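Local coordinates for protein terminase large subunit (Thermus phage G20c, PDB 5M1P) that cuts viral DNA with its metal-dependent RuvC-like nuclease domain, within the ATP-driven motor subunit that packages the phage genome into empty capsids, at residues A[20-23]-A[29-32]; A[64-69]-A[81-86]. One frame throughout, in Å; residues are numbered along the deposited sequence.

Contact 1 (A[20-23]-A[29-32])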
loop_
_atom_site.group_PDB
_atom_site.type_symbol
_atom_site.label_atom_id
_atom_site.label_comp_id
_atom_site.label_asym_id
_atom_site.label_seq_id
_atom_site.Cartn_x
_atom_site.Cartn_y
_atom_site.Cartn_z
ATOM N N GLU A 20 7.077 -10.673 -12.313
ATOM C CA GLU A 20 7.889 -10.137 -13.399
ATOM C C GLU A 20 8.025 -8.638 -13.166
ATOM O O GLU A 20 7.023 -7.947 -12.965
ATOM C CB GLU A 20 7.226 -10.382 -14.750
ATOM C CG GLU A 20 8.121 -10.031 -15.935
ATOM C CD GLU A 20 7.458 -10.219 -17.288
ATOM O OE1 GLU A 20 6.211 -10.299 -17.359
ATOM O OE2 GLU A 20 8.202 -10.263 -18.295
ATOM N N ARG A 21 9.254 -8.137 -13.180
ATOM C CA ARG A 21 9.476 -6.696 -13.103
ATOM C C ARG A 21 9.236 -6.109 -14.496
ATOM O O ARG A 21 9.937 -6.465 -15.447
ATOM C CB ARG A 21 10.886 -6.383 -12.592
ATOM C CG ARG A 21 11.088 -4.932 -12.169
ATOM C CD ARG A 21 12.415 -4.734 -11.441
ATOM N NE ARG A 21 12.485 -5.432 -10.147
ATOM C CZ ARG A 21 12.242 -4.905 -8.938
ATOM N NH1 ARG A 21 11.870 -3.630 -8.776
ATOM N NH2 ARG A 21 12.348 -5.685 -7.858
ATOM N N ARG A 22 8.219 -5.254 -14.617
ATOM C CA ARG A 22 7.915 -4.532 -15.852
ATOM C C ARG A 22 8.057 -3.039 -15.538
ATOM O O ARG A 22 7.085 -2.366 -15.159
ATOM C CB ARG A 22 6.503 -4.866 -16.349
ATOM C CG ARG A 22 6.254 -6.344 -16.649
ATOM C CD ARG A 22 4.843 -6.585 -17.183
ATOM N NE ARG A 22 4.440 -7.993 -17.097
ATOM C CZ ARG A 22 3.186 -8.455 -17.184
ATOM N NH1 ARG A 22 2.960 -9.766 -17.080
ATOM N NH2 ARG A 22 2.151 -7.636 -17.374
ATOM N N GLY A 23 9.280 -2.530 -15.660
ATOM C CA GLY A 23 9.575 -1.137 -15.327
ATOM C C GLY A 23 9.335 -0.875 -13.851
ATOM O O GLY A 23 9.944 -1.514 -12.998
ATOM N N GLU A 29 0.368 -11.328 -11.255
ATOM C CA GLU A 29 -0.558 -11.918 -12.198
ATOM C C GLU A 29 -1.381 -10.866 -12.890
ATOM O O GLU A 29 -1.697 -9.803 -12.331
ATOM C CB GLU A 29 -1.437 -12.953 -11.521
ATOM C CG GLU A 29 -2.337 -12.439 -10.429
ATOM C CD GLU A 29 -3.019 -13.575 -9.697
ATOM O OE1 GLU A 29 -4.200 -13.842 -9.987
ATOM O OE2 GLU A 29 -2.355 -14.225 -8.858
ATOM N N ASP A 30 -1.725 -11.179 -14.131
ATOM C CA ASP A 30 -2.509 -10.266 -14.939
ATOM C C ASP A 30 -3.963 -10.339 -14.496
ATOM O O ASP A 30 -4.366 -11.236 -13.750
ATOM C CB ASP A 30 -2.319 -10.572 -16.429
ATOM C CG ASP A 30 -0.950 -10.134 -16.952
ATOM O OD1 ASP A 30 -0.423 -9.087 -16.519
ATOM O OD2 ASP A 30 -0.409 -10.818 -17.835
ATOM N N TYR A 31 -4.732 -9.342 -14.917
ATOM C CA TYR A 31 -6.140 -9.214 -14.579
ATOM C C TYR A 31 -6.942 -10.494 -14.879
ATOM O O TYR A 31 -6.857 -11.046 -15.979
ATOM C CB TYR A 31 -6.711 -8.060 -15.396
ATOM C CG TYR A 31 -8.197 -7.830 -15.255
ATOM C CD1 TYR A 31 -8.803 -7.740 -13.991
ATOM C CD2 TYR A 31 -8.998 -7.642 -16.382
ATOM C CE1 TYR A 31 -10.153 -7.494 -13.849
ATOM C CE2 TYR A 31 -10.351 -7.387 -16.255
ATOM C CZ TYR A 31 -10.936 -7.331 -14.995
ATOM O OH TYR A 31 -12.291 -7.091 -14.864
ATOM N N ARG A 32 -7.737 -10.924 -13.897
ATOM C CA ARG A 32 -8.738 -11.992 -14.037
ATOM C C ARG A 32 -10.112 -11.325 -13.944
ATOM O O ARG A 32 -10.460 -10.816 -12.888
ATOM C CB ARG A 32 -8.628 -12.973 -12.868
ATOM C CG ARG A 32 -7.353 -13.781 -12.738
ATOM C CD ARG A 32 -7.479 -14.672 -11.507
ATOM N NE ARG A 32 -8.690 -15.509 -11.526
ATOM C CZ ARG A 32 -8.745 -16.807 -11.838
ATOM N NH1 ARG A 32 -7.654 -17.494 -12.173
ATOM N NH2 ARG A 32 -9.918 -17.434 -11.807
#

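Contact 2 (A[64-69]-A[81-86])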
loop_
_atom_site.group_PDB
_atom_site.type_symbol
_atom_site.label_atom_id
_atom_site.label_comp_id
_atom_site.label_asym_id
_atom_site.label_seq_id
_atom_site.Cartn_x
_atom_site.Cartn_y
_atom_site.Cartn_z
ATOM N N CYS A 64 -0.285 -6.926 -8.411
ATOM C CA CYS A 64 0.657 -5.998 -9.015
ATOM C C CYS A 64 1.000 -4.942 -7.980
ATOM O O CYS A 64 0.120 -4.533 -7.213
ATOM C CB CYS A 64 0.001 -5.347 -10.233
ATOM S SG CYS A 64 1.104 -4.278 -11.166
ATOM N N LEU A 65 2.258 -4.530 -7.936
ATOM C CA LEU A 65 2.667 -3.435 -7.067
ATOM C C LEU A 65 3.534 -2.492 -7.872
ATOM O O LEU A 65 4.510 -2.928 -8.464
ATOM C CB LEU A 65 3.425 -3.990 -5.863
ATOM C CG LEU A 65 3.799 -2.924 -4.817
ATOM C CD1 LEU A 65 3.675 -3.512 -3.421
ATOM C CD2 LEU A 65 5.181 -2.338 -5.038
ATOM N N GLU A 66 3.168 -1.213 -7.912
ATOM C CA GLU A 66 3.928 -0.209 -8.644
ATOM C C GLU A 66 4.517 0.753 -7.641
ATOM O O GLU A 66 3.816 1.201 -6.731
ATOM C CB GLU A 66 3.042 0.530 -9.652
ATOM C CG GLU A 66 3.826 1.493 -10.533
ATOM C CD GLU A 66 3.099 1.897 -11.799
ATOM O OE1 GLU A 66 1.889 1.644 -11.919
ATOM O OE2 GLU A 66 3.766 2.457 -12.697
ATOM N N ARG A 67 5.804 1.037 -7.803
ATOM C CA ARG A 67 6.523 1.885 -6.868
ATOM C C ARG A 67 7.507 2.764 -7.614
ATOM O O ARG A 67 8.242 2.298 -8.477
ATOM C CB ARG A 67 7.268 1.014 -5.861
ATOM C CG ARG A 67 8.139 1.787 -4.877
ATOM C CD ARG A 67 8.457 0.916 -3.680
ATOM N NE ARG A 67 9.265 1.541 -2.628
ATOM C CZ ARG A 67 10.600 1.548 -2.567
ATOM N NH1 ARG A 67 11.353 1.028 -3.540
ATOM N NH2 ARG A 67 11.192 2.094 -1.509
ATOM N N MET A 68 7.522 4.047 -7.295
ATOM C CA MET A 68 8.587 4.907 -7.806
ATOM C C MET A 68 8.712 6.113 -6.908
ATOM O O MET A 68 7.922 6.297 -6.002
ATOM C CB MET A 68 8.342 5.315 -9.263
ATOM C CG MET A 68 7.087 6.133 -9.503
ATOM S SD MET A 68 5.536 5.270 -9.200
ATOM C CE MET A 68 4.405 6.551 -9.752
ATOM N N ASN A 69 9.744 6.903 -7.128
ATOM C CA ASN A 69 9.820 8.216 -6.515
ATOM C C ASN A 69 10.209 9.223 -7.567
ATOM O O ASN A 69 10.739 8.889 -8.622
ATOM C CB ASN A 69 10.741 8.250 -5.281
ATOM C CG ASN A 69 12.216 8.357 -5.627
ATOM O OD1 ASN A 69 12.674 7.797 -6.624
ATOM N ND2 ASN A 69 12.973 9.079 -4.794
ATOM N N LYS A 81 -4.574 5.601 -12.724
ATOM C CA LYS A 81 -5.635 5.405 -13.721
ATOM C C LYS A 81 -5.383 4.156 -14.568
ATOM O O LYS A 81 -6.285 3.324 -14.782
ATOM C CB LYS A 81 -5.741 6.625 -14.633
ATOM C CG LYS A 81 -6.835 6.556 -15.681
ATOM C CD LYS A 81 -6.929 7.887 -16.410
ATOM C CE LYS A 81 -8.152 7.920 -17.301
ATOM N NZ LYS A 81 -7.880 7.213 -18.566
ATOM N N ALA A 82 -4.164 4.035 -15.068
ATOM C CA ALA A 82 -3.813 2.894 -15.904
ATOM C C ALA A 82 -3.931 1.576 -15.142
ATOM O O ALA A 82 -4.508 0.625 -15.657
ATOM C CB ALA A 82 -2.430 3.057 -16.511
ATOM N N LEU A 83 -3.428 1.529 -13.912
ATOM C CA LEU A 83 -3.558 0.326 -13.072
ATOM C C LEU A 83 -5.001 -0.034 -12.813
ATOM O O LEU A 83 -5.384 -1.194 -12.877
ATOM C CB LEU A 83 -2.866 0.517 -11.715
ATOM C CG LEU A 83 -1.363 0.327 -11.692
ATOM C CD1 LEU A 83 -0.790 0.836 -10.381
ATOM C CD2 LEU A 83 -1.005 -1.143 -11.905
ATOM N N SER A 84 -5.797 0.974 -12.486
ATOM C CA SER A 84 -7.212 0.766 -12.253
ATOM C C SER A 84 -7.872 0.162 -13.494
ATOM O O SER A 84 -8.580 -0.839 -13.399
ATOM C CB SER A 84 -7.898 2.076 -11.883
ATOM O OG SER A 84 -9.295 1.909 -11.802
ATOM N N GLU A 85 -7.609 0.764 -14.650
ATOM C CA GLU A 85 -8.178 0.276 -15.900
ATOM C C GLU A 85 -7.688 -1.135 -16.240
ATOM O O GLU A 85 -8.479 -1.977 -16.664
ATOM C CB GLU A 85 -7.896 1.265 -17.039
ATOM C CG GLU A 85 -8.699 2.557 -16.926
ATOM C CD GLU A 85 -8.389 3.563 -18.018
ATOM O OE1 GLU A 85 -8.902 4.698 -17.920
ATOM O OE2 GLU A 85 -7.616 3.254 -18.955
ATOM N N ASP A 86 -6.400 -1.405 -16.011
ATOM C CA ASP A 86 -5.839 -2.725 -16.285
ATOM C C ASP A 86 -6.555 -3.801 -15.476
ATOM O O ASP A 86 -6.741 -4.904 -15.962
ATOM C CB ASP A 86 -4.350 -2.788 -15.933
ATOM C CG ASP A 86 -3.443 -1.983 -16.882
ATOM O OD1 ASP A 86 -3.861 -1.550 -17.968
ATOM O OD2 ASP A 86 -2.268 -1.800 -16.521
#

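Contact 1 (A[20-23]-A[29-32])
A surface salt-bridge network built on Arg22 ties the end of a beta hairpin's first strand, 15-22, to Asp30, in the loop leaving its second strand, 25-27. The crossing bond is single: Arg22 NH2 gives a hydrogen to Asp30 OD1 over 3.1 Å, with an N-H...O angle of 149°. Asp30 OD1 receives it on its syn side, the side of the other carboxylate oxygen, while the donor's own plane is missed by a modest tilt. Carboxylate and guanidinium are turned 53° against each other, so the pair is not a flat, two-pronged one; Arg22 NH1 lies 3.5 Å from Asp30 OD1 and 3.6 Å from Asp30 OD2 without a hydrogen bond to either.

Arg22 is gripped from a second direction by its own strand. Its NE hydrogen goes to Glu20 OE1 at 2.9 Å, and NH1 adds a weak bond to the same oxygen at 3.3 Å. Glu20 OE1 lies near the guanidinium plane, but the arginine meets it from above the carboxylate plane. An extended run from CG to NE carries the arginine's head past the glutamate to Asp30. The CB bond of Asp30 does not aim at Arg22, but with CG anti to the carbonyl carbon (chi1 -73°) the carboxylate swings toward it.

The Arg22 side chain also touches Val27 on the adjacent strand, and Glu20 pairs with Val27 through the backbone. All three charged residues are exposed, and the two carboxylates keep apart, with Glu20 OE1 6.7 Å from Asp30 OD2. One positive charge thus serves two negative ones, which probably fixes the rotation of the guanidinium, although in solution water would probably screen much of the attraction.

Contact 2 (A[64-69]-A[81-86])
Leu83, on helix 73-86, reaches across to Cys64 and Glu66 on strand 61-69, packing the helix against one face of the central sheet of this RNase H-like domain. The tight part is small and buried. Leu83 divides its two methyls between the strand residues: CD2 meets Cys64 SG at 3.8 Å, and CD1 lies 3.9 Å from Glu66 CB. Closest of all is Glu66 OE1, 3.2 Å from Leu83 CD1 and 3.5 Å from Leu83 CG: the glutamate chain, extended beyond CG, slants across the leucine and rests a carboxylate oxygen on its branch. Cys64 and Glu66, two positions apart, both point toward the helix. In Cys64 the sulfur is anti to the backbone N (chi1 -175°), and this carries it toward the leucine. These side chains bridge a backbone gap of 8.6 Å between Cys64 CA and Leu83 CA.

Phe52 of strand 49-56 and Arg25 also touch Leu83, and a salt bridge from Asp86 to Arg25 borders the packed patch. Toward Asn69 the strand leaves the helix. On the more open flank of the helix, one turn is spanned by a salt bridge of 2.8 Å from Lys81 NZ to OE1 of exposed Glu85.

The side chain of Glu66 lies about 11 Å from that of Asp42, a calcium ligand here and probably a catalytic metal ligand, and about 12 Å from the bound calcium ion. Across this interface the joining force is van der Waals packing. Thr24 OG1, hydrogen-bonded to Glu66 OE2, and Arg25 NE, in a long, weak ion pair with OE1, give the buried carboxylate polar partners where Leu83 gives none; an ionised form would probably depend on them.

How the contacts relate
Coming from the N terminus, the chain runs along strand 15-22, turns back into strand 25-27 and enters the following loop, where contact 1 closes a short excursion five residues long. Strands 37-42 and 49-56 follow before contact 2 opens on strand 61-69 and closes on helix 73-86, with eleven residues between its segments. The two are in series, neither nesting nor crossing, yet both reach the same sheet, their centres 10 Å apart. Strand 25-27 lies between strands 15-22 and 61-69 in that sheet. They also touch directly: Tyr31 CB packs at 3.2 Å from Asp86 O, bringing the loop of contact 1 against the helix of contact 2.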